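Local atomic coordinates of putative dioxygenase (1H-3-hydroxy-4-oxoquinaldine 2,4-dioxygenase) (PDB entry 6RA3), a protein that cleaves the ring of the Pseudomonas quinolone signal PQS with dioxygen, giving N-octanoylanthranilate and carbon monoxide, on an alpha/beta-hydrolase fold. Residues A[89-94]-A[114-119]; A[25-30]-A[49-54]; A[130-135]-A[186-191]. All coordinates share one frame; numbering follows the deposited sequence.

Interaction 1: residues A[89-94]-A[114-119]; sequences SFVPIA and VPAVMI
With chi1 at 61°, Phe90 holds CG between its own N and carbonyl carbon, which places its ring against Val114, whose CG2 stands anti to the carbonyl carbon. That methyl sits over one face of the ring as a CH-pi contact, 3.6 Å from CG2 to the centroid and nearest CZ. The other branch of Val114, CG1, reaches Pro92 CD at 3.7 Å. Pro92 CG then meets Val117 CG2, while on the other side of the sheet Val91 CG2 packs on Ala116 CB at 4.0 Å. Pro92 has no N-H to give; Ala116 O, 3.3 Å from Pro92 CD, has no hydrogen bond, nor has Phe90 O, against which Pro115 CD packs. Regular pairing starts just beyond: Met118 N donates to Pro92 O (2.9 Å, 167° at the hydrogen), and Ala94 N donates to Met118 O. Beside these bonds the CA-H groups of Val117 and Ile93 approach Pro92 O and Met118 O respectively. Helix 99-109 packs on Phe90, Ala94 and Ile119, and helix 253-266 on Ile93, Ala116 and Met118. Strands 90-95 and 116-120 are neighbouring parallel strands joined by helix 99-109, a beta-alpha-beta crossover in the central sheet of the alpha/beta-hydrolase fold.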
ATOM      1  N   SER A  89     -25.316  -5.836 -11.728  1.00 48.09           N
ATOM      2  CA  SER A  89     -25.468  -7.238 -11.383  1.00 44.21           C
ATOM      3  C   SER A  89     -24.119  -7.823 -10.997  1.00 40.48           C
ATOM      4  O   SER A  89     -23.081  -7.487 -11.578  1.00 41.05           O
ATOM      5  CB  SER A  89     -26.094  -8.029 -12.535  1.00 50.75           C
ATOM      6  OG  SER A  89     -25.297  -7.985 -13.708  1.00 53.40           O
ATOM      7  N   PHE A  90     -24.129  -8.700  -9.997  1.00 38.71           N
ATOM      8  CA  PHE A  90     -22.877  -9.208  -9.484  1.00 37.75           C
ATOM      9  C   PHE A  90     -23.079 -10.564  -8.849  1.00 35.11           C
ATOM     10  O   PHE A  90     -24.183 -10.943  -8.448  1.00 37.42           O
ATOM     11  CB  PHE A  90     -22.233  -8.218  -8.490  1.00 39.29           C
ATOM     12  CG  PHE A  90     -23.058  -7.920  -7.244  1.00 34.05           C
ATOM     13  CD1 PHE A  90     -23.960  -6.868  -7.219  1.00 37.41           C
ATOM     14  CD2 PHE A  90     -22.861  -8.645  -6.087  1.00 35.20           C
ATOM     15  CE1 PHE A  90     -24.684  -6.560  -6.047  1.00 31.07           C
ATOM     16  CE2 PHE A  90     -23.566  -8.344  -4.916  1.00 27.46           C
ATOM     17  CZ  PHE A  90     -24.468  -7.310  -4.899  1.00 31.76           C
ATOM     18  N   VAL A  91     -21.969 -11.271  -8.754  1.00 32.11           N
ATOM     19  CA  VAL A  91     -21.919 -12.639  -8.275  1.00 35.13           C
ATOM     20  C   VAL A  91     -20.963 -12.682  -7.093  1.00 38.83           C
ATOM     21  O   VAL A  91     -19.746 -12.742  -7.270  1.00 35.37           O
ATOM     22  CB  VAL A  91     -21.463 -13.600  -9.388  1.00 35.01           C
ATOM     23  CG1 VAL A  91     -21.116 -14.948  -8.816  1.00 31.36           C
ATOM     24  CG2 VAL A  91     -22.539 -13.714 -10.447  1.00 35.92           C
ATOM     25  N   PRO A  92     -21.483 -12.681  -5.859  1.00 39.98           N
ATOM     26  CA  PRO A  92     -20.612 -12.881  -4.696  1.00 34.54           C
ATOM     27  C   PRO A  92     -19.882 -14.213  -4.731  1.00 32.04           C
ATOM     28  O   PRO A  92     -20.452 -15.246  -5.075  1.00 36.03           O
ATOM     29  CB  PRO A  92     -21.580 -12.818  -3.516  1.00 28.68           C
ATOM     30  CG  PRO A  92     -22.735 -12.039  -3.992  1.00 42.37           C
ATOM     31  CD  PRO A  92     -22.849 -12.267  -5.467  1.00 35.77           C
ATOM     32  N   ILE A  93     -18.598 -14.166  -4.390  1.00 26.03           N
ATOM     33  CA  ILE A  93     -17.782 -15.326  -4.069  1.00 29.73           C
ATOM     34  C   ILE A  93     -17.351 -15.144  -2.614  1.00 38.18           C
ATOM     35  O   ILE A  93     -16.696 -14.146  -2.291  1.00 34.68           O
ATOM     36  CB  ILE A  93     -16.555 -15.451  -4.987  1.00 31.63           C
ATOM     37  CG1 ILE A  93     -16.955 -15.400  -6.476  1.00 37.31           C
ATOM     38  CG2 ILE A  93     -15.745 -16.733  -4.656  1.00 27.86           C
ATOM     39  CD1 ILE A  93     -15.753 -15.641  -7.446  1.00 39.35           C
ATOM     40  N   ALA A  94     -17.700 -16.102  -1.736  1.00 37.75           N
ATOM     41  CA  ALA A  94     -17.577 -15.902  -0.285  1.00 35.68           C
ATOM     42  C   ALA A  94     -16.926 -17.092   0.406  1.00 40.90           C
ATOM     43  O   ALA A  94     -17.358 -18.241   0.233  1.00 39.35           O
ATOM     44  CB  ALA A  94     -18.950 -15.631   0.327  1.00 34.39           C
ATOM     45  N   VAL A 114     -28.532  -9.915  -8.096  1.00 36.62           N
ATOM     46  CA  VAL A 114     -27.574 -10.942  -7.689  1.00 38.66           C
ATOM     47  C   VAL A 114     -28.056 -12.287  -8.220  1.00 50.01           C
ATOM     48  O   VAL A 114     -28.793 -13.011  -7.523  1.00 42.06           O
ATOM     49  CB  VAL A 114     -27.390 -10.972  -6.161  1.00 44.66           C
ATOM     50  CG1 VAL A 114     -26.580 -12.200  -5.707  1.00 33.95           C
ATOM     51  CG2 VAL A 114     -26.693  -9.696  -5.719  1.00 45.55           C
ATOM     52  N   PRO A 115     -27.658 -12.657  -9.445  1.00 50.46           N
ATOM     53  CA  PRO A 115     -28.154 -13.896 -10.062  1.00 43.28           C
ATOM     54  C   PRO A 115     -27.448 -15.145  -9.593  1.00 42.71           C
ATOM     55  O   PRO A 115     -27.908 -16.247  -9.901  1.00 49.70           O
ATOM     56  CB  PRO A 115     -27.869 -13.666 -11.547  1.00 50.73           C
ATOM     57  CG  PRO A 115     -26.584 -12.894 -11.505  1.00 51.06           C
ATOM     58  CD  PRO A 115     -26.758 -11.928 -10.358  1.00 44.34           C
ATOM     59  N   ALA A 116     -26.344 -15.030  -8.876  1.00 42.05           N
ATOM     60  CA  ALA A 116     -25.667 -16.231  -8.423  1.00 40.45           C
ATOM     61  C   ALA A 116     -24.755 -15.887  -7.254  1.00 41.45           C
ATOM     62  O   ALA A 116     -24.386 -14.726  -7.043  1.00 35.83           O
ATOM     63  CB  ALA A 116     -24.879 -16.886  -9.557  1.00 41.17           C
ATOM     64  N   VAL A 117     -24.387 -16.931  -6.518  1.00 36.09           N
ATOM     65  CA  VAL A 117     -23.542 -16.854  -5.328  1.00 40.24           C
ATOM     66  C   VAL A 117     -22.727 -18.128  -5.250  1.00 30.57           C
ATOM     67  O   VAL A 117     -23.289 -19.223  -5.253  1.00 42.24           O
ATOM     68  CB  VAL A 117     -24.350 -16.715  -4.013  1.00 39.85           C
ATOM     69  CG1 VAL A 117     -23.415 -16.859  -2.789  1.00 41.49           C
ATOM     70  CG2 VAL A 117     -25.126 -15.427  -3.966  1.00 41.03           C
ATOM     71  N   MET A 118     -21.417 -17.998  -5.112  1.00 33.69           N
ATOM     72  CA  MET A 118     -20.540 -19.121  -4.804  1.00 33.31           C
ATOM     73  C   MET A 118     -20.064 -19.027  -3.358  1.00 45.94           C
ATOM     74  O   MET A 118     -19.645 -17.953  -2.902  1.00 32.69           O
ATOM     75  CB  MET A 118     -19.330 -19.158  -5.739  1.00 34.18           C
ATOM     76  CG  MET A 118     -18.334 -20.239  -5.408  1.00 48.16           C
ATOM     77  SD  MET A 118     -17.233 -20.742  -6.767  1.00 48.19           S
ATOM     78  CE  MET A 118     -18.460 -21.526  -7.765  1.00 55.38           C
ATOM     79  N   ILE A 119     -20.105 -20.159  -2.651  1.00 45.34           N
ATOM     80  CA  ILE A 119     -19.651 -20.255  -1.267  1.00 41.54           C
ATOM     81  C   ILE A 119     -18.583 -21.329  -1.191  1.00 41.79           C
ATOM     82  O   ILE A 119     -18.704 -22.386  -1.820  1.00 45.98           O
ATOM     83  CB  ILE A 119     -20.819 -20.540  -0.303  1.00 41.69           C
ATOM     84  CG1 ILE A 119     -21.858 -19.408  -0.403  1.00 47.10           C
ATOM     85  CG2 ILE A 119     -20.313 -20.694   1.126  1.00 53.20           C
ATOM     86  CD1 ILE A 119     -23.121 -19.609   0.422  1.00 53.92           C
TER

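Interaction 2: residues A[25-30]-A[49-54]; sequences FVTLSG and QRTVRV
Phe25 leaves strand 24-28 on the same side of the sheet as Thr51. Its CB lies 3.7 Å from Thr51 OG1, and this hydroxyl also stands at the edge of the ring, in its plane. Farther out, CD2 is near Gln49 CB, and CE2 comes to 3.5 Å from Gln49 CG; CZ, at the tip, is still near that methylene. The chi1 of -72° leaves the ring beside its backbone N and beside the 49-50 segment that leads into strand 51-54, where Thr51 OG1 donates to Gln49 O from above the carbonyl plane. Leu45 of helix 42-48 and Ala260, Ile261 and Leu264 of helix 253-266 also pack on Phe25.

The backbones pair in parallel register. Phe25 N donates to Arg50 O, Val52 N to Phe25 O (2.8 Å, 169° at the hydrogen), Thr27 N to Val52 O and Val54 N to Thr27 O. Thr27 and Arg53 run side by side in the same direction, with Thr27 OG1 3.0 Å from Arg53 CA and almost as near its CB; the guanidinium goes on to salt bridges with Asp15 and Asp39. On the face that carries Val26, Leu28 and Val54, Val26 CG1 touches Val54 CG2 at 3.8 Å and Leu28 CD2 lies against Val54 CB.

Where the strands part, two waters replace direct pairing. One bonds Thr27 OG1 and donates to Ser29 OG and Val54 O; the other accepts from Ser29 N and donates to Val54 O (2.7 Å), so this carbonyl takes two water hydrogens. Ser29 OG is also bonded to Asp34 O. Helix 42-48 connects the two strands, making this a beta-alpha-beta unit in the core sheet of the alpha/beta-hydrolase fold.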
ATOM      1  N   PHE A  25     -17.705 -10.088 -10.513  1.00 31.28           N
ATOM      2  CA  PHE A  25     -17.313 -10.922  -9.381  1.00 31.08           C
ATOM      3  C   PHE A  25     -17.008 -10.058  -8.149  1.00 39.27           C
ATOM      4  O   PHE A  25     -16.217  -9.114  -8.221  1.00 23.60           O
ATOM      5  CB  PHE A  25     -16.103 -11.761  -9.733  1.00 36.98           C
ATOM      6  CG  PHE A  25     -16.393 -12.873 -10.696  1.00 45.77           C
ATOM      7  CD1 PHE A  25     -17.468 -13.727 -10.489  1.00 42.15           C
ATOM      8  CD2 PHE A  25     -15.591 -13.066 -11.811  1.00 49.09           C
ATOM      9  CE1 PHE A  25     -17.730 -14.762 -11.366  1.00 50.87           C
ATOM     10  CE2 PHE A  25     -15.850 -14.098 -12.694  1.00 51.56           C
ATOM     11  CZ  PHE A  25     -16.922 -14.946 -12.473  1.00 55.63           C
ATOM     12  N   VAL A  26     -17.627 -10.387  -7.009  1.00 34.94           N
ATOM     13  CA  VAL A  26     -17.365  -9.697  -5.744  1.00 26.98           C
ATOM     14  C   VAL A  26     -16.853 -10.733  -4.757  1.00 35.64           C
ATOM     15  O   VAL A  26     -17.579 -11.668  -4.382  1.00 29.77           O
ATOM     16  CB  VAL A  26     -18.596  -8.960  -5.200  1.00 32.55           C
ATOM     17  CG1 VAL A  26     -18.263  -8.291  -3.864  1.00 33.12           C
ATOM     18  CG2 VAL A  26     -19.086  -7.927  -6.177  1.00 30.16           C
ATOM     19  N   THR A  27     -15.581 -10.615  -4.396  1.00 29.62           N
ATOM     20  CA  THR A  27     -14.963 -11.533  -3.475  1.00 33.30           C
ATOM     21  C   THR A  27     -15.184 -11.037  -2.053  1.00 38.33           C
ATOM     22  O   THR A  27     -15.135  -9.831  -1.772  1.00 29.22           O
ATOM     23  CB  THR A  27     -13.473 -11.721  -3.744  1.00 37.33           C
ATOM     24  OG1 THR A  27     -12.713 -10.612  -3.238  1.00 31.39           O
ATOM     25  CG2 THR A  27     -13.216 -11.906  -5.229  1.00 44.99           C
ATOM     26  N   LEU A  28     -15.483 -11.985  -1.177  1.00 35.50           N
ATOM     27  CA  LEU A  28     -15.805 -11.728   0.221  1.00 35.45           C
ATOM     28  C   LEU A  28     -15.049 -12.775   1.002  1.00 36.00           C
ATOM     29  O   LEU A  28     -15.194 -13.971   0.725  1.00 31.52           O
ATOM     30  CB  LEU A  28     -17.304 -11.820   0.487  1.00 29.43           C
ATOM     31  CG  LEU A  28     -18.177 -10.846  -0.294  1.00 34.69           C
ATOM     32  CD1 LEU A  28     -19.633 -11.258  -0.198  1.00 33.09           C
ATOM     33  CD2 LEU A  28     -17.995  -9.411   0.173  1.00 35.33           C
ATOM     34  N   SER A  29     -14.216 -12.325   1.938  1.00 31.83           N
ATOM     35  CA  SER A  29     -13.344 -13.217   2.669  1.00 32.03           C
ATOM     36  C   SER A  29     -14.060 -13.681   3.945  1.00 27.93           C
ATOM     37  O   SER A  29     -15.186 -13.276   4.236  1.00 27.81           O
ATOM     38  CB  SER A  29     -12.011 -12.526   2.970  1.00 42.36           C
ATOM     39  OG  SER A  29     -11.337 -12.134   1.777  1.00 32.37           O
ATOM     40  N   GLY A  30     -13.418 -14.582   4.675  1.00 29.81           N
ATOM     41  CA  GLY A  30     -13.901 -15.025   5.967  1.00 47.43           C
ATOM     42  C   GLY A  30     -13.523 -14.037   7.060  1.00 42.33           C
ATOM     43  O   GLY A  30     -13.090 -12.915   6.797  1.00 37.64           O
ATOM     44  N   GLN A  49     -14.126 -11.076 -15.779  1.00 31.70           N
ATOM     45  CA  GLN A  49     -15.125 -10.064 -15.477  1.00 33.21           C
ATOM     46  C   GLN A  49     -14.484  -8.988 -14.627  1.00 22.06           C
ATOM     47  O   GLN A  49     -13.468  -9.220 -13.989  1.00 27.07           O
ATOM     48  CB  GLN A  49     -16.317 -10.623 -14.683  1.00 44.22           C
ATOM     49  CG  GLN A  49     -16.981 -11.881 -15.222  1.00 46.42           C
ATOM     50  CD  GLN A  49     -17.799 -11.640 -16.491  1.00 47.62           C
ATOM     51  OE1 GLN A  49     -18.356 -10.547 -16.710  1.00 40.48           O
ATOM     52  NE2 GLN A  49     -17.878 -12.672 -17.332  1.00 37.67           N
ATOM     53  N   ARG A  50     -15.121  -7.826 -14.583  1.00 30.82           N
ATOM     54  CA  ARG A  50     -14.790  -6.873 -13.540  1.00 27.86           C
ATOM     55  C   ARG A  50     -14.887  -7.602 -12.221  1.00 35.57           C
ATOM     56  O   ARG A  50     -15.905  -8.239 -11.935  1.00 30.20           O
ATOM     57  CB  ARG A  50     -15.738  -5.678 -13.550  1.00 27.44           C
ATOM     58  CG  ARG A  50     -15.440  -4.580 -12.490  1.00 30.01           C
ATOM     59  CD  ARG A  50     -16.518  -3.502 -12.480  1.00 34.77           C
ATOM     60  NE  ARG A  50     -16.197  -2.411 -11.582  1.00 31.27           N
ATOM     61  CZ  ARG A  50     -16.966  -1.352 -11.382  1.00 27.51           C
ATOM     62  NH1 ARG A  50     -18.117  -1.236 -11.996  1.00 34.05           N
ATOM     63  NH2 ARG A  50     -16.566  -0.396 -10.557  1.00 36.09           N
ATOM     64  N   THR A  51     -13.800  -7.556 -11.457  1.00 31.98           N
ATOM     65  CA  THR A  51     -13.707  -8.185 -10.147  1.00 27.70           C
ATOM     66  C   THR A  51     -13.449  -7.117  -9.088  1.00 33.78           C
ATOM     67  O   THR A  51     -12.510  -6.323  -9.216  1.00 27.13           O
ATOM     68  CB  THR A  51     -12.600  -9.218 -10.172  1.00 28.57           C
ATOM     69  OG1 THR A  51     -12.965 -10.246 -11.100  1.00 36.83           O
ATOM     70  CG2 THR A  51     -12.358  -9.819  -8.772  1.00 34.81           C
ATOM     71  N   VAL A  52     -14.304  -7.084  -8.065  1.00 32.83           N
ATOM     72  CA  VAL A  52     -14.202  -6.170  -6.924  1.00 31.92           C
ATOM     73  C   VAL A  52     -13.942  -7.044  -5.704  1.00 32.06           C
ATOM     74  O   VAL A  52     -14.802  -7.851  -5.323  1.00 29.21           O
ATOM     75  CB  VAL A  52     -15.477  -5.328  -6.736  1.00 25.27           C
ATOM     76  CG1 VAL A  52     -15.430  -4.528  -5.415  1.00 27.09           C
ATOM     77  CG2 VAL A  52     -15.721  -4.410  -7.894  1.00 27.09           C
ATOM     78  N   ARG A  53     -12.757  -6.924  -5.119  1.00 30.58           N
ATOM     79  CA  ARG A  53     -12.436  -7.648  -3.893  1.00 31.33           C
ATOM     80  C   ARG A  53     -12.741  -6.745  -2.703  1.00 36.84           C
ATOM     81  O   ARG A  53     -12.322  -5.585  -2.680  1.00 28.23           O
ATOM     82  CB  ARG A  53     -10.980  -8.097  -3.869  1.00 24.50           C
ATOM     83  CG  ARG A  53     -10.578  -9.008  -4.996  1.00 31.44           C
ATOM     84  CD  ARG A  53      -9.218  -9.602  -4.745  1.00 31.56           C
ATOM     85  NE  ARG A  53      -8.201  -8.559  -4.858  1.00 33.10           N
ATOM     86  CZ  ARG A  53      -6.932  -8.693  -4.498  1.00 35.70           C
ATOM     87  NH1 ARG A  53      -6.485  -9.831  -3.980  1.00 37.82           N
ATOM     88  NH2 ARG A  53      -6.104  -7.676  -4.670  1.00 35.14           N
ATOM     89  N   VAL A  54     -13.503  -7.261  -1.734  1.00 35.11           N
ATOM     90  CA  VAL A  54     -14.062  -6.440  -0.668  1.00 30.43           C
ATOM     91  C   VAL A  54     -13.552  -6.935   0.677  1.00 33.35           C
ATOM     92  O   VAL A  54     -13.532  -8.137   0.948  1.00 25.93           O
ATOM     93  CB  VAL A  54     -15.599  -6.447  -0.683  1.00 33.16           C
ATOM     94  CG1 VAL A  54     -16.139  -5.694   0.519  1.00 35.87           C
ATOM     95  CG2 VAL A  54     -16.126  -5.841  -1.950  1.00 33.10           C
TER
HETATM   96  O   HOH W   1     -12.339 -10.480  -0.379  1.00 31.61           O
HETATM   97  O   HOH W   2     -14.150  -9.694   3.061  1.00 26.32           O

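Interaction 3: residues A[130-135]-A[186-191]; sequences EFVAAL and VIDEAY
Leu135 lays its forked end against the backbone and side chains of helix 177-194. Leu135 CD1 presses on the start of Asp188, 3.3 Å from Asp188 N, and also touches its CB and Ile187 CG2. The second branch, Leu135 CD2, reaches Ile187 CB at 3.8 Å, so the two methyls straddle the step from Ile187 to Asp188. The side chains of Leu135 and Ile187 cross at about a right angle. One turn earlier in helix 129-137, Phe131 has CG anti to its backbone N (chi1 -170°), which sends the ring out toward the partner helix. Its CE2 touches Ile187 CG2 at 3.6 Å, and Leu135 CG lies over the centre of one ring face. Ile187 CG2 is therefore shared by Phe131 and Leu135.

The helix segments are inclined antiparallel, their directions 142° apart and their axes 9.7 Å from each other at closest approach. They belong to the helical region that follows strand 116-120 and adjoins the substrate site of this alpha/beta-hydrolase-fold dioxygenase: Phe131 and Ile187 both touch His97, which probably binds substrate, and the rings of Phe131 and His97 meet at about 20° between planes.

Tyr191, one turn beyond Ile187, brings CE1 to the edge of the Phe131 ring, 4.0 Å from CE2. Ile187 CG2 lies in the plane of the tyrosine ring at its edge; Trp100 meets this ring edge-to-face, and the hydroxyl bonds to Ile123 O. At the other flank Val132 CG1 packs on Asp188 OD1 at 3.4 Å, an apolar methyl against one carboxylate oxygen. The second oxygen, OD2, is hydrogen-bonded to His136 NE2, one residue past Leu135.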
ATOM      1  N   GLU A 130     -18.371 -29.498  18.720  1.00 50.82           N
ATOM      2  CA  GLU A 130     -16.956 -29.166  18.805  1.00 58.48           C
ATOM      3  C   GLU A 130     -16.704 -27.761  18.266  1.00 58.98           C
ATOM      4  O   GLU A 130     -15.954 -26.983  18.860  1.00 52.64           O
ATOM      5  CB  GLU A 130     -16.133 -30.200  18.033  1.00 58.06           C
ATOM      6  CG  GLU A 130     -15.015 -30.830  18.832  1.00 73.51           C
ATOM      7  CD  GLU A 130     -13.957 -31.458  17.945  1.00 87.31           C
ATOM      8  OE1 GLU A 130     -13.647 -30.850  16.897  1.00 58.19           O
ATOM      9  OE2 GLU A 130     -13.440 -32.549  18.296  1.00 69.00           O
ATOM     10  N   PHE A 131     -17.332 -27.425  17.139  1.00 54.48           N
ATOM     11  CA  PHE A 131     -17.218 -26.086  16.570  1.00 52.40           C
ATOM     12  C   PHE A 131     -17.746 -25.037  17.540  1.00 52.29           C
ATOM     13  O   PHE A 131     -17.061 -24.043  17.813  1.00 48.09           O
ATOM     14  CB  PHE A 131     -17.977 -26.034  15.238  1.00 49.69           C
ATOM     15  CG  PHE A 131     -17.743 -24.783  14.419  1.00 37.34           C
ATOM     16  CD1 PHE A 131     -16.458 -24.373  14.073  1.00 40.18           C
ATOM     17  CD2 PHE A 131     -18.821 -24.065  13.940  1.00 42.31           C
ATOM     18  CE1 PHE A 131     -16.262 -23.252  13.288  1.00 37.56           C
ATOM     19  CE2 PHE A 131     -18.628 -22.922  13.158  1.00 44.16           C
ATOM     20  CZ  PHE A 131     -17.348 -22.529  12.836  1.00 40.19           C
ATOM     21  N   VAL A 132     -18.968 -25.241  18.070  1.00 46.53           N
ATOM     22  CA  VAL A 132     -19.546 -24.287  19.019  1.00 51.88           C
ATOM     23  C   VAL A 132     -18.642 -24.143  20.236  1.00 50.69           C
ATOM     24  O   VAL A 132     -18.512 -23.046  20.801  1.00 43.24           O
ATOM     25  CB  VAL A 132     -20.975 -24.700  19.428  1.00 47.25           C
ATOM     26  CG1 VAL A 132     -21.500 -23.758  20.523  1.00 46.84           C
ATOM     27  CG2 VAL A 132     -21.909 -24.661  18.226  1.00 43.78           C
ATOM     28  N   ALA A 133     -17.979 -25.238  20.629  1.00 55.21           N
ATOM     29  CA  ALA A 133     -17.020 -25.205  21.733  1.00 59.29           C
ATOM     30  C   ALA A 133     -15.853 -24.264  21.437  1.00 47.22           C
ATOM     31  O   ALA A 133     -15.403 -23.535  22.325  1.00 39.73           O
ATOM     32  CB  ALA A 133     -16.494 -26.618  22.007  1.00 60.06           C
ATOM     33  N   ALA A 134     -15.336 -24.284  20.201  1.00 43.65           N
ATOM     34  CA  ALA A 134     -14.237 -23.390  19.836  1.00 46.64           C
ATOM     35  C   ALA A 134     -14.714 -21.957  19.628  1.00 44.47           C
ATOM     36  O   ALA A 134     -13.979 -21.020  19.942  1.00 43.45           O
ATOM     37  CB  ALA A 134     -13.524 -23.885  18.579  1.00 41.00           C
ATOM     38  N   LEU A 135     -15.931 -21.773  19.099  1.00 39.04           N
ATOM     39  CA  LEU A 135     -16.503 -20.441  18.953  1.00 42.69           C
ATOM     40  C   LEU A 135     -16.581 -19.710  20.291  1.00 46.45           C
ATOM     41  O   LEU A 135     -16.605 -18.471  20.327  1.00 38.04           O
ATOM     42  CB  LEU A 135     -17.899 -20.529  18.335  1.00 35.20           C
ATOM     43  CG  LEU A 135     -18.073 -20.952  16.869  1.00 46.93           C
ATOM     44  CD1 LEU A 135     -19.550 -20.958  16.466  1.00 44.74           C
ATOM     45  CD2 LEU A 135     -17.285 -20.042  15.911  1.00 44.57           C
ATOM     46  N   VAL A 186     -20.587 -14.028  16.195  1.00 34.22           N
ATOM     47  CA  VAL A 186     -21.419 -13.853  15.013  1.00 37.46           C
ATOM     48  C   VAL A 186     -21.723 -15.208  14.385  1.00 35.62           C
ATOM     49  O   VAL A 186     -22.868 -15.492  14.023  1.00 33.44           O
ATOM     50  CB  VAL A 186     -20.744 -12.888  14.014  1.00 41.54           C
ATOM     51  CG1 VAL A 186     -21.486 -12.875  12.692  1.00 40.55           C
ATOM     52  CG2 VAL A 186     -20.722 -11.465  14.586  1.00 36.54           C
ATOM     53  N   ILE A 187     -20.697 -16.052  14.242  1.00 35.80           N
ATOM     54  CA  ILE A 187     -20.892 -17.406  13.729  1.00 31.69           C
ATOM     55  C   ILE A 187     -21.801 -18.204  14.669  1.00 45.25           C
ATOM     56  O   ILE A 187     -22.832 -18.755  14.254  1.00 40.15           O
ATOM     57  CB  ILE A 187     -19.532 -18.097  13.537  1.00 38.99           C
ATOM     58  CG1 ILE A 187     -18.643 -17.298  12.552  1.00 40.93           C
ATOM     59  CG2 ILE A 187     -19.720 -19.505  13.021  1.00 40.06           C
ATOM     60  CD1 ILE A 187     -17.212 -17.822  12.450  1.00 35.18           C
ATOM     61  N   ASP A 188     -21.443 -18.265  15.955  1.00 34.02           N
ATOM     62  CA  ASP A 188     -22.280 -18.985  16.913  1.00 38.69           C
ATOM     63  C   ASP A 188     -23.733 -18.553  16.781  1.00 36.26           C
ATOM     64  O   ASP A 188     -24.638 -19.388  16.690  1.00 38.47           O
ATOM     65  CB  ASP A 188     -21.750 -18.766  18.329  1.00 39.34           C
ATOM     66  CG  ASP A 188     -22.425 -19.639  19.375  1.00 47.12           C
ATOM     67  OD1 ASP A 188     -22.633 -20.845  19.129  1.00 51.07           O
ATOM     68  OD2 ASP A 188     -22.688 -19.124  20.481  1.00 47.14           O
ATOM     69  N   GLU A 189     -23.972 -17.247  16.669  1.00 36.78           N
ATOM     70  CA  GLU A 189     -25.342 -16.753  16.601  1.00 41.39           C
ATOM     71  C   GLU A 189     -26.013 -17.139  15.283  1.00 44.07           C
ATOM     72  O   GLU A 189     -27.227 -17.387  15.250  1.00 39.34           O
ATOM     73  CB  GLU A 189     -25.375 -15.239  16.779  1.00 43.67           C
ATOM     74  CG  GLU A 189     -26.771 -14.603  16.699  1.00 50.49           C
ATOM     75  CD  GLU A 189     -26.717 -13.109  16.417  1.00 53.05           C
ATOM     76  OE1 GLU A 189     -25.611 -12.521  16.513  1.00 60.51           O
ATOM     77  OE2 GLU A 189     -27.776 -12.519  16.105  1.00 59.69           O
ATOM     78  N   ALA A 190     -25.257 -17.149  14.183  1.00 36.20           N
ATOM     79  CA  ALA A 190     -25.844 -17.473  12.887  1.00 37.75           C
ATOM     80  C   ALA A 190     -26.404 -18.899  12.890  1.00 39.02           C
ATOM     81  O   ALA A 190     -27.519 -19.144  12.419  1.00 37.05           O
ATOM     82  CB  ALA A 190     -24.795 -17.288  11.788  1.00 33.30           C
ATOM     83  N   TYR A 191     -25.659 -19.848  13.457  1.00 39.10           N
ATOM     84  CA  TYR A 191     -26.156 -21.222  13.519  1.00 45.52           C
ATOM     85  C   TYR A 191     -27.294 -21.385  14.521  1.00 47.05           C
ATOM     86  O   TYR A 191     -28.153 -22.260  14.335  1.00 43.90           O
ATOM     87  CB  TYR A 191     -25.029 -22.182  13.858  1.00 37.98           C
ATOM     88  CG  TYR A 191     -24.125 -22.465  12.690  1.00 51.61           C
ATOM     89  CD1 TYR A 191     -22.975 -21.712  12.487  1.00 54.16           C
ATOM     90  CD2 TYR A 191     -24.418 -23.481  11.785  1.00 52.00           C
ATOM     91  CE1 TYR A 191     -22.128 -21.964  11.411  1.00 51.80           C
ATOM     92  CE2 TYR A 191     -23.579 -23.744  10.704  1.00 55.72           C
ATOM     93  CZ  TYR A 191     -22.431 -22.973  10.525  1.00 56.00           C
ATOM     94  OH  TYR A 191     -21.576 -23.203   9.474  1.00 53.56           O
TER

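Interactions 1 and 2 belong to one sheet and touch: strands 90-95 and 24-28 are neighbours, with Ile93 N probably bonded to Val26 O and Ile93 O to Leu28 N, so the order 51-54, 24-28, 90-95, 116-120 runs through both. Each is a buried parallel pairing, but interaction 2 has four direct backbone bonds and waters where its strands part, whereas interaction 1 has two, leaving Phe90 O and Ala116 O without a partner. Interaction 3 lies about 24 to 25 Å away between centres, on the opposite side of the chain's centre. It too is largely buried, yet joins helices by mainly apolar packing, partly against backbone, without a hydrogen bond across, and stands nearest His97.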